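Soluble secreted antigen MPT53 (Mycobacterium tuberculosis, PDB 1LU4) probably catalyses the oxidation of reduced, unfolded secreted proteins to form disulfide bonds, as a secreted thioredoxin-fold disulfide oxidoreductase. Local coordinates at residues L84-A87 with I91-R94; T10-A15 with A69-V74; V28-T33 with N40-S45; F103-Y106 with S112-V115. All coordinates share one frame; numbering follows the deposited sequence.

Contact 1 of 4, residues L84-A87 with I91-R94; sequences LNDA and IWAR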
loop_
_atom_site.group_PDB
_atom_site.type_symbol
_atom_site.label_atom_id
_atom_site.label_comp_id
_atom_site.label_asym_id
_atom_site.label_seq_id
_atom_site.Cartn_x
_atom_site.Cartn_y
_atom_site.Cartn_z
ATOM N N LEU A 84 3.528 -2.626 -6.179
ATOM C CA LEU A 84 3.597 -2.019 -7.496
ATOM C C LEU A 84 4.856 -1.158 -7.616
ATOM O O LEU A 84 5.190 -0.412 -6.703
ATOM C CB LEU A 84 2.371 -1.115 -7.762
ATOM C CG LEU A 84 1.034 -1.920 -7.634
ATOM C CD1 LEU A 84 -0.141 -1.007 -7.929
ATOM C CD2 LEU A 84 0.988 -3.133 -8.547
ATOM N N ASN A 85 5.524 -1.286 -8.755
ATOM C CA ASN A 85 6.671 -0.422 -9.040
ATOM C C ASN A 85 6.129 0.813 -9.755
ATOM O O ASN A 85 5.969 0.775 -10.989
ATOM C CB ASN A 85 7.644 -1.196 -9.945
ATOM C CG ASN A 85 8.810 -0.317 -10.379
ATOM O OD1 ASN A 85 9.013 0.767 -9.888
ATOM N ND2 ASN A 85 9.545 -0.812 -11.354
ATOM N N ASP A 86 5.779 1.847 -9.020
ATOM C CA ASP A 86 5.197 3.042 -9.628
ATOM C C ASP A 86 6.341 3.955 -9.993
ATOM O O ASP A 86 6.586 5.002 -9.390
ATOM C CB ASP A 86 4.263 3.722 -8.633
ATOM C CG ASP A 86 3.514 4.910 -9.219
ATOM O OD1 ASP A 86 3.231 4.935 -10.410
ATOM O OD2 ASP A 86 3.186 5.832 -8.457
ATOM N N ALA A 87 7.092 3.530 -11.016
ATOM C CA ALA A 87 8.413 4.056 -11.245
ATOM C C ALA A 87 8.364 5.554 -11.502
ATOM O O ALA A 87 9.295 6.272 -11.145
ATOM C CB ALA A 87 9.044 3.341 -12.453
ATOM N N ILE A 91 0.800 6.739 -10.228
ATOM C CA ILE A 91 -0.278 6.383 -9.277
ATOM C C ILE A 91 -0.187 7.229 -8.037
ATOM O O ILE A 91 -1.216 7.692 -7.494
ATOM C CB ILE A 91 -0.219 4.858 -8.930
ATOM C CG1 ILE A 91 -0.279 4.013 -10.223
ATOM C CG2 ILE A 91 -1.290 4.506 -7.942
ATOM C CD1 ILE A 91 0.130 2.569 -9.891
ATOM N N TRP A 92 1.017 7.521 -7.553
ATOM C CA TRP A 92 1.184 8.390 -6.399
ATOM C C TRP A 92 0.499 9.669 -6.483
ATOM O O TRP A 92 -0.201 10.336 -5.825
ATOM C CB TRP A 92 2.607 8.679 -6.054
ATOM C CG TRP A 92 3.228 7.561 -5.329
ATOM C CD1 TRP A 92 3.353 6.270 -5.731
ATOM C CD2 TRP A 92 3.836 7.650 -4.031
ATOM N NE1 TRP A 92 3.972 5.554 -4.844
ATOM C CE2 TRP A 92 4.300 6.345 -3.767
ATOM C CE3 TRP A 92 4.064 8.621 -3.054
ATOM C CZ2 TRP A 92 4.982 5.798 -2.658
ATOM C CZ3 TRP A 92 4.738 8.190 -1.911
ATOM C CH2 TRP A 92 5.143 6.866 -1.778
ATOM N N ALA A 93 0.552 10.085 -7.832
ATOM C CA ALA A 93 -0.032 11.739 -8.437
ATOM C C ALA A 93 -1.499 11.481 -8.348
ATOM O O ALA A 93 -2.187 12.389 -7.916
ATOM C CB ALA A 93 0.549 12.021 -9.706
ATOM N N ARG A 94 -2.033 10.336 -8.766
ATOM C CA ARG A 94 -3.473 10.121 -8.861
ATOM C C ARG A 94 -4.072 10.240 -7.476
ATOM O O ARG A 94 -5.206 10.683 -7.329
ATOM C CB ARG A 94 -3.713 8.791 -9.602
ATOM C CG ARG A 94 -5.181 8.415 -9.738
ATOM C CD ARG A 94 -5.075 7.022 -10.393
ATOM N NE ARG A 94 -5.157 7.241 -11.818
ATOM C CZ ARG A 94 -6.200 7.296 -12.623
ATOM N NH1 ARG A 94 -7.451 7.128 -12.217
ATOM N NH2 ARG A 94 -5.956 7.523 -13.897
#
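Asp86 meets the first turn of helix 90-94 with its carboxylate, and both oxygens take part. OD1 of Asp86 accepts the amide of Ile91 at 3.0 Å from N, in a nearly straight bond of 171°. OD2 of Asp86 takes the next amide, that of Trp92, at 2.9 Å from N. Each donor arrives on the syn side of its oxygen and about 25° out of the carboxylate plane. The edge of the Trp92 indole also lies beside OD2, but the tryptophan is modelled in two positions and the very short approach of its CD1 is doubtful. With two amides of a helix's amino-terminal turn directed at it, the carboxylate would probably be stabilised as an anion.

The methylene CG1 of Ile91 passes beside OD1 of Asp86 at 3.6 Å. Beyond it comes an apolar contact, CD1 of Ile91 reaching CD1 of Leu84 at 4.1 Å, the two side chains crossing at about a right angle.

The aspartate is positioned by its backbone. It is the centre of an inverse gamma turn, and with CG anti to its N (chi1 -175°) the carboxylate extends to the helix. Ile61 of strand 57-62 touches Leu84, Asp86 and Ile91, Ala9 of strand 8-10 touches Leu84 and Ile91, and the Trp92 ring meets Phe31 of strand 27-32 edge-to-face.

Contact 2 of 4, residues T10-A15 with A69-V74; sequences TTLSGA and AMQSFV
Leu12 drives its isobutyl group at helix 67-77 and splits it between two residues one turn apart. The branch CD1 of Leu12 reaches CG2 of Val74 at 3.6 Å, the two side chains approaching tip to tip. The other branch, CD2 of Leu12, lies 3.7 Å from SD of Met70, whose extended chain crosses the leucine at about a right angle and carries the sulfur onward. Because CG of Leu12 sits beside its own N (chi1 -55°), the fork opens towards the helix, and CB of Met70 faces the mouth of the fork, 3.9 Å from both CD1 and CD2 of Leu12.

The loop that presents this leucine joins strands 8-10 and 16-18 of a small antiparallel hairpin. It is a type I turn from Thr11 to Gly14 followed by what fits a G1 beta bulge, Gly14 having a positive phi of 99°, and OG1 of Thr11 ties the turn together by accepting the amide of Ala15 at 3.0 Å.

Gln71 adds the polar part on the more exposed flank. Its chain is extended, its CG passes 4.1 Å from CB of Leu12, and NE2 of Gln71 donates to O of Leu12 at 2.9 Å. This bond is bent, and the donor stands well above the carbonyl plane while the acceptor lies near the plane of the Gln71 amide. Asn83 and Asn85 of strand 82-85 also touch Leu12, and Trp32 covers Met70 and Val74 from the central sheet.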
loop_
_atom_site.group_PDB
_atom_site.type_symbol
_atom_site.label_atom_id
_atom_site.label_comp_id
_atom_site.label_asym_id
_atom_site.label_seq_id
_atom_site.Cartn_x
_atom_site.Cartn_y
_atom_site.Cartn_z
ATOM N N THR A 10 2.480 -2.157 -12.945
ATOM C CA THR A 10 3.369 -3.336 -13.022
ATOM C C THR A 10 3.865 -3.637 -11.614
ATOM O O THR A 10 4.311 -2.756 -10.898
ATOM C CB THR A 10 4.566 -3.089 -13.933
ATOM O OG1 THR A 10 4.052 -2.808 -15.238
ATOM C CG2 THR A 10 5.469 -4.291 -14.118
ATOM N N THR A 11 3.800 -4.926 -11.252
ATOM C CA THR A 11 4.265 -5.330 -9.935
ATOM C C THR A 11 5.758 -5.414 -9.860
ATOM O O THR A 11 6.431 -5.347 -10.920
ATOM C CB THR A 11 3.681 -6.699 -9.519
ATOM O OG1 THR A 11 4.352 -7.744 -10.259
ATOM C CG2 THR A 11 2.174 -6.804 -9.793
ATOM N N LEU A 12 6.293 -5.537 -8.648
ATOM C CA LEU A 12 7.754 -5.594 -8.565
ATOM C C LEU A 12 8.286 -6.824 -9.269
ATOM O O LEU A 12 9.456 -6.794 -9.628
ATOM C CB LEU A 12 8.240 -5.675 -7.124
ATOM C CG LEU A 12 7.757 -4.583 -6.208
ATOM C CD1 LEU A 12 8.475 -4.727 -4.850
ATOM C CD2 LEU A 12 7.964 -3.209 -6.763
ATOM N N SER A 13 7.522 -7.895 -9.437
ATOM C CA SER A 13 7.870 -9.148 -10.077
ATOM C C SER A 13 7.791 -9.021 -11.583
ATOM O O SER A 13 8.200 -9.911 -12.318
ATOM C CB SER A 13 6.927 -10.278 -9.674
ATOM O OG SER A 13 7.168 -10.576 -8.315
ATOM N N GLY A 14 7.183 -7.945 -12.057
ATOM C CA GLY A 14 7.028 -7.702 -13.478
ATOM C C GLY A 14 5.680 -8.060 -14.059
ATOM O O GLY A 14 5.534 -8.099 -15.292
ATOM N N ALA A 15 4.699 -8.387 -13.190
ATOM C CA ALA A 15 3.378 -8.804 -13.657
ATOM C C ALA A 15 2.481 -7.590 -13.845
ATOM O O ALA A 15 2.608 -6.577 -13.129
ATOM C CB ALA A 15 2.779 -9.767 -12.653
ATOM N N ALA A 69 15.937 -2.451 -4.927
ATOM C CA ALA A 69 15.802 -1.944 -3.556
ATOM C C ALA A 69 14.379 -2.173 -3.071
ATOM O O ALA A 69 14.146 -2.506 -1.885
ATOM C CB ALA A 69 16.184 -0.458 -3.498
ATOM N N MET A 70 13.434 -1.979 -3.958
ATOM C CA MET A 70 12.022 -2.281 -3.606
ATOM C C MET A 70 11.868 -3.724 -3.248
ATOM O O MET A 70 11.239 -4.089 -2.251
ATOM C CB MET A 70 11.084 -1.890 -4.749
ATOM C CG MET A 70 11.062 -0.397 -5.059
ATOM S SD MET A 70 10.091 -0.128 -6.573
ATOM C CE MET A 70 10.037 1.646 -6.623
ATOM N N GLN A 71 12.446 -4.600 -4.077
ATOM C CA GLN A 71 12.330 -6.050 -3.825
ATOM C C GLN A 71 13.017 -6.446 -2.524
ATOM O O GLN A 71 12.530 -7.276 -1.780
ATOM C CB GLN A 71 12.987 -6.816 -4.984
ATOM C CG GLN A 71 12.137 -6.674 -6.231
ATOM C CD GLN A 71 12.766 -7.339 -7.437
ATOM O OE1 GLN A 71 13.971 -7.671 -7.467
ATOM N NE2 GLN A 71 11.955 -7.591 -8.436
ATOM N N SER A 72 14.200 -5.856 -2.229
ATOM C CA SER A 72 14.847 -6.210 -0.959
ATOM C C SER A 72 13.975 -5.889 0.213
ATOM O O SER A 72 14.007 -6.615 1.223
ATOM C CB SER A 72 16.159 -5.418 -0.862
ATOM O OG SER A 72 17.106 -5.936 -1.751
ATOM N N PHE A 73 13.258 -4.751 0.156
ATOM C CA PHE A 73 12.388 -4.348 1.252
ATOM C C PHE A 73 11.217 -5.325 1.438
ATOM O O PHE A 73 10.944 -5.774 2.538
ATOM C CB PHE A 73 11.927 -2.942 0.920
ATOM C CG PHE A 73 11.010 -2.279 1.891
ATOM C CD1 PHE A 73 9.625 -2.461 1.838
ATOM C CD2 PHE A 73 11.494 -1.407 2.886
ATOM C CE1 PHE A 73 8.796 -1.751 2.703
ATOM C CE2 PHE A 73 10.645 -0.732 3.751
ATOM C CZ PHE A 73 9.264 -0.891 3.660
ATOM N N VAL A 74 10.572 -5.698 0.316
ATOM C CA VAL A 74 9.494 -6.662 0.384
ATOM C C VAL A 74 9.991 -7.974 0.958
ATOM O O VAL A 74 9.277 -8.609 1.776
ATOM C CB VAL A 74 8.869 -6.834 -1.026
ATOM C CG1 VAL A 74 8.018 -8.088 -1.117
ATOM C CG2 VAL A 74 8.048 -5.610 -1.429
#

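Contact 3 of 4, residues V28-T33 with N40-S45; sequences VLWFWT and NAEAPS
Trp30, on strand 27-32, spans the gap to helix 37-52 and touches two consecutive helical residues, Glu42, three places after Cys39, and Ala43. Its CG lies anti to the backbone N (chi1 -177°), which extends the indole from the sheet to the helix. The pyrrole end supplies the polar contact: NE1 of Trp30 donates to OE1 of Glu42 at 3.0 Å, with the oxygen close to the ring plane and the donor approaching nearly along the C-O axis. Ring and carboxylate planes are 38° apart. Further round the indole, CZ2 of Trp30 rests 3.9 Å from CB of Glu42, and CH2 of Trp30 comes to 4.0 Å from CA of Ala43 and 4.1 Å from its CB, consistent with a small residue facing the six-membered ring.

Two residues on, Trp32 sets its CB over one face of the Trp30 ring, offset toward the rim, while its own indole stacks on Phe73 of helix 67-77. Phe103 of strand 102-106 meets the Trp30 ring as well.

The strand and helix open the beta-alpha-beta unit of the thioredoxin fold; the predicted redox pair, Cys36 and Cys39, lies at the start of the helix, here without a disulfide, and the helix is kinked around Pro44, as in other thioredoxins. The second oxygen of Glu42, OE2, accepts the backbone amide of Met122. With an N-H donor at each oxygen, the buried carboxylate is gripped at both ends, by strand and distant loop together, which fixes its rotation.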
loop_
_atom_site.group_PDB
_atom_site.type_symbol
_atom_site.label_atom_id
_atom_site.label_comp_id
_atom_site.label_asym_id
_atom_site.label_seq_id
_atom_site.Cartn_x
_atom_site.Cartn_y
_atom_site.Cartn_z
ATOM N N VAL A 28 -6.601 -2.046 1.102
ATOM C CA VAL A 28 -5.691 -1.067 1.707
ATOM C C VAL A 28 -4.617 -0.790 0.656
ATOM O O VAL A 28 -3.941 -1.704 0.193
ATOM C CB VAL A 28 -5.065 -1.600 3.005
ATOM C CG1 VAL A 28 -4.016 -0.601 3.550
ATOM C CG2 VAL A 28 -6.089 -1.916 4.091
ATOM N N LEU A 29 -4.437 0.522 0.344
ATOM C CA LEU A 29 -3.270 0.947 -0.408
ATOM C C LEU A 29 -2.235 1.490 0.567
ATOM O O LEU A 29 -2.588 2.273 1.473
ATOM C CB LEU A 29 -3.602 2.055 -1.413
ATOM C CG LEU A 29 -4.735 1.778 -2.393
ATOM C CD1 LEU A 29 -4.911 2.959 -3.335
ATOM C CD2 LEU A 29 -4.547 0.450 -3.150
ATOM N N TRP A 30 -0.978 1.109 0.386
ATOM C CA TRP A 30 0.090 1.585 1.236
ATOM C C TRP A 30 1.194 2.110 0.341
ATOM O O TRP A 30 1.821 1.358 -0.408
ATOM C CB TRP A 30 0.609 0.462 2.131
ATOM C CG TRP A 30 1.677 0.856 3.109
ATOM C CD1 TRP A 30 1.639 1.858 4.041
ATOM C CD2 TRP A 30 2.951 0.216 3.312
ATOM N NE1 TRP A 30 2.787 1.904 4.783
ATOM C CE2 TRP A 30 3.601 0.905 4.352
ATOM C CE3 TRP A 30 3.571 -0.879 2.687
ATOM C CZ2 TRP A 30 4.878 0.523 4.790
ATOM C CZ3 TRP A 30 4.858 -1.256 3.135
ATOM C CH2 TRP A 30 5.461 -0.540 4.167
ATOM N N PHE A 31 1.412 3.431 0.421
ATOM C CA PHE A 31 2.445 4.110 -0.398
ATOM C C PHE A 31 3.708 4.185 0.384
ATOM O O PHE A 31 3.757 4.777 1.488
ATOM C CB PHE A 31 1.941 5.540 -0.730
ATOM C CG PHE A 31 0.723 5.539 -1.625
ATOM C CD1 PHE A 31 -0.574 5.392 -1.116
ATOM C CD2 PHE A 31 0.871 5.683 -3.014
ATOM C CE1 PHE A 31 -1.660 5.400 -1.964
ATOM C CE2 PHE A 31 -0.234 5.670 -3.858
ATOM C CZ PHE A 31 -1.518 5.512 -3.351
ATOM N N TRP A 32 4.765 3.585 -0.145
ATOM C CA TRP A 32 6.042 3.457 0.608
ATOM C C TRP A 32 7.224 3.700 -0.303
ATOM O O TRP A 32 7.163 3.683 -1.536
ATOM C CB TRP A 32 6.096 2.050 1.178
ATOM C CG TRP A 32 6.080 0.852 0.301
ATOM C CD1 TRP A 32 4.967 0.189 -0.117
ATOM C CD2 TRP A 32 7.197 0.145 -0.258
ATOM N NE1 TRP A 32 5.286 -0.893 -0.904
ATOM C CE2 TRP A 32 6.659 -0.944 -0.993
ATOM C CE3 TRP A 32 8.579 0.315 -0.200
ATOM C CZ2 TRP A 32 7.464 -1.871 -1.669
ATOM C CZ3 TRP A 32 9.373 -0.600 -0.870
ATOM C CH2 TRP A 32 8.824 -1.674 -1.613
ATOM N N THR A 33 8.380 3.951 0.378
ATOM C CA THR A 33 9.658 3.905 -0.298
ATOM C C THR A 33 10.607 3.098 0.580
ATOM O O THR A 33 10.458 3.110 1.798
ATOM C CB THR A 33 10.240 5.331 -0.526
ATOM O OG1 THR A 33 10.628 5.949 0.748
ATOM C CG2 THR A 33 9.369 6.284 -1.267
ATOM N N ASN A 40 9.982 1.576 6.966
ATOM C CA ASN A 40 10.661 0.407 7.498
ATOM C C ASN A 40 10.058 0.012 8.836
ATOM O O ASN A 40 9.897 -1.183 9.111
ATOM C CB ASN A 40 12.165 0.669 7.706
ATOM C CG ASN A 40 12.911 0.505 6.398
ATOM O OD1 ASN A 40 12.961 1.450 5.534
ATOM N ND2 ASN A 40 13.496 -0.636 6.236
ATOM N N ALA A 41 9.698 0.977 9.707
ATOM C CA ALA A 41 9.061 0.679 10.996
ATOM C C ALA A 41 7.697 0.089 10.804
ATOM O O ALA A 41 7.289 -0.791 11.574
ATOM C CB ALA A 41 9.019 1.930 11.835
ATOM N N GLU A 42 6.932 0.532 9.852
ATOM C CA GLU A 42 5.589 0.014 9.589
ATOM C C GLU A 42 5.570 -1.318 8.882
ATOM O O GLU A 42 4.592 -2.077 9.065
ATOM C CB GLU A 42 4.816 0.999 8.701
ATOM C CG GLU A 42 4.444 2.276 9.452
ATOM C CD GLU A 42 3.656 3.240 8.619
ATOM O OE1 GLU A 42 3.504 3.045 7.412
ATOM O OE2 GLU A 42 3.167 4.239 9.246
ATOM N N ALA A 43 6.578 -1.668 8.105
ATOM C CA ALA A 43 6.534 -2.831 7.239
ATOM C C ALA A 43 6.228 -4.127 8.010
ATOM O O ALA A 43 5.402 -4.909 7.498
ATOM C CB ALA A 43 7.813 -2.995 6.463
ATOM N N PRO A 44 6.806 -4.418 9.172
ATOM C CA PRO A 44 6.425 -5.666 9.869
ATOM C C PRO A 44 4.941 -5.723 10.215
ATOM O O PRO A 44 4.309 -6.767 10.188
ATOM C CB PRO A 44 7.288 -5.632 11.140
ATOM C CG PRO A 44 8.468 -4.748 10.806
ATOM C CD PRO A 44 7.898 -3.707 9.862
ATOM N N SER A 45 4.370 -4.537 10.551
ATOM C CA SER A 45 2.952 -4.466 10.845
ATOM C C SER A 45 2.115 -4.707 9.625
ATOM O O SER A 45 1.085 -5.395 9.690
ATOM C CB SER A 45 2.628 -3.080 11.433
ATOM O OG SER A 45 3.316 -2.994 12.691
#

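Contact 4 of 4, residues F103-Y106 with S112-V115; sequences FVFY and STFV
Phe105 and Phe103 stand on one face of this strand pair beside Thr113 and Val115, and their bulk interlocks across the strands. The ring of Phe105 turns an edge to its diagonal neighbour, so that CE2 of Phe105 touches CG2 of Val115 at 4.0 Å. At the foot of the same ring, CB of Phe105 fits against OG1 of Thr113 at 3.5 Å; that hydroxyl lies between the threonine's backbone N and carbonyl carbon (chi1 52°), turned inward to the neighbouring strand. A water bridges the strands beyond, donating to O of Phe105 at 2.8 Å and pairing with OG1 of Thr113 at 3.0 Å. Leu127 of helix 124-133 packs against both phenylalanines.

On the other face, with Val104, Tyr106, Ser112 and Phe114, CB of Ser112 settles over the face of the Tyr106 ring, a CH-pi contact 4.1 Å from the ring centroid. The same CB of Ser112 meets CG1 of Val104 at 3.8 Å, so it wedges between valine and tyrosine, while CG2 of Val104 faces the edge of Phe114 in the modelled one of its two positions. The hydroxyl of Tyr106 bonds to Tyr95 and to the N-terminal Ala1.

Between the two faces, Phe103 with Val115 and Phe105 with Thr113 are hydrogen-bonded pairs, each joined by two backbone bonds, with non-hydrogen-bonded pairs alternating between. The strands run antiparallel at 161°, their axes 4.6 Å apart. This is the closing beta hairpin of a thioredoxin fold, strand 112-115 forming an edge of the central sheet and helix 124-133 packing on the face of Phe103 and Phe105.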
loop_
_atom_site.group_PDB
_atom_site.type_symbol
_atom_site.label_atom_id
_atom_site.label_comp_id
_atom_site.label_asym_id
_atom_site.label_seq_id
_atom_site.Cartn_x
_atom_site.Cartn_y
_atom_site.Cartn_z
ATOM N N PHE A 103 -1.497 5.623 3.849
ATOM C CA PHE A 103 -2.490 4.571 3.730
ATOM C C PHE A 103 -3.795 5.113 3.158
ATOM O O PHE A 103 -4.212 6.199 3.575
ATOM C CB PHE A 103 -2.812 3.983 5.089
ATOM C CG PHE A 103 -1.714 3.258 5.818
ATOM C CD1 PHE A 103 -0.784 4.004 6.560
ATOM C CD2 PHE A 103 -1.649 1.893 5.778
ATOM C CE1 PHE A 103 0.193 3.336 7.263
ATOM C CE2 PHE A 103 -0.659 1.213 6.487
ATOM C CZ PHE A 103 0.231 1.960 7.209
ATOM N N VAL A 104 -4.426 4.315 2.314
ATOM C CA VAL A 104 -5.813 4.522 1.939
ATOM C C VAL A 104 -6.555 3.265 2.310
ATOM O O VAL A 104 -6.273 2.201 1.800
ATOM C CB VAL A 104 -5.991 4.881 0.467
ATOM C CG1 VAL A 104 -7.447 5.166 0.166
ATOM C CG2 VAL A 104 -5.116 6.095 0.004
ATOM N N PHE A 105 -7.578 3.428 3.178
ATOM C CA PHE A 105 -8.376 2.320 3.687
ATOM C C PHE A 105 -9.712 2.330 2.966
ATOM O O PHE A 105 -10.530 3.257 3.216
ATOM C CB PHE A 105 -8.558 2.507 5.191
ATOM C CG PHE A 105 -7.296 2.324 5.987
ATOM C CD1 PHE A 105 -6.823 1.070 6.311
ATOM C CD2 PHE A 105 -6.574 3.461 6.375
ATOM C CE1 PHE A 105 -5.665 0.908 7.005
ATOM C CE2 PHE A 105 -5.395 3.320 7.094
ATOM C CZ PHE A 105 -4.954 2.041 7.398
ATOM N N TYR A 106 -9.970 1.378 2.083
ATOM C CA TYR A 106 -11.207 1.326 1.300
ATOM C C TYR A 106 -12.170 0.287 1.842
ATOM O O TYR A 106 -11.828 -0.860 2.103
ATOM C CB TYR A 106 -10.891 0.842 -0.078
ATOM C CG TYR A 106 -10.413 1.886 -1.088
ATOM C CD1 TYR A 106 -11.324 2.767 -1.622
ATOM C CD2 TYR A 106 -9.101 1.967 -1.449
ATOM C CE1 TYR A 106 -10.915 3.705 -2.524
ATOM C CE2 TYR A 106 -8.680 2.917 -2.393
ATOM C CZ TYR A 106 -9.595 3.780 -2.913
ATOM O OH TYR A 106 -9.179 4.719 -3.834
ATOM N N SER A 112 -13.511 5.729 1.459
ATOM C CA SER A 112 -12.154 5.536 1.969
ATOM C C SER A 112 -11.810 6.586 3.028
ATOM O O SER A 112 -12.432 7.625 3.173
ATOM C CB SER A 112 -11.162 5.538 0.813
ATOM O OG SER A 112 -11.091 6.745 0.124
ATOM N N THR A 113 -10.770 6.267 3.757
ATOM C CA THR A 113 -10.113 7.135 4.700
ATOM C C THR A 113 -8.629 7.039 4.485
ATOM O O THR A 113 -8.107 5.977 4.197
ATOM C CB THR A 113 -10.439 6.765 6.136
ATOM O OG1 THR A 113 -10.171 5.388 6.314
ATOM C CG2 THR A 113 -11.930 6.870 6.341
ATOM N N PHE A 114 -7.943 8.143 4.614
ATOM C CA PHE A 114 -6.504 8.179 4.457
ATOM C C PHE A 114 -5.793 8.517 5.738
ATOM O O PHE A 114 -6.324 9.246 6.610
ATOM C CB PHE A 114 -6.366 9.540 3.658
ATOM C CG PHE A 114 -4.935 9.931 3.410
ATOM C CD1 PHE A 114 -4.154 9.287 2.449
ATOM C CD2 PHE A 114 -4.287 10.927 4.119
ATOM C CE1 PHE A 114 -2.842 9.648 2.251
ATOM C CE2 PHE A 114 -2.978 11.300 3.917
ATOM C CZ PHE A 114 -2.202 10.646 2.961
ATOM N N VAL A 115 -4.550 8.009 5.871
ATOM C CA VAL A 115 -3.661 8.393 6.924
ATOM C C VAL A 115 -2.357 8.780 6.200
ATOM O O VAL A 115 -1.823 7.962 5.452
ATOM C CB VAL A 115 -3.471 7.287 7.972
ATOM C CG1 VAL A 115 -2.479 7.659 9.037
ATOM C CG2 VAL A 115 -4.860 6.952 8.560
HETATM O O HOH W 1 -12.424 3.764 5.234
#

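From the N terminus, the turn at 10-15 waits 54 residues for helix 67-77, and contact 2 closes that long loop. Nested within it, contact 3 closes the short connection from strand 27-32 into the helix of the predicted redox pair. Contact 1 then opens and shuts a tight loop after strand 82-85, and contact 4 does the same for the final hairpin; both follow in series. Thr10 O and Asn85 N, 2.9 Å apart, probably bond contact 2 to contact 1, and contacts 2 and 3 touch through side-chain packing. Strands 27-32 and 102-106 are sheet neighbours, linking contact 3 to contact 4, whereas contacts 2 and 4 lie on opposite sides of the centre.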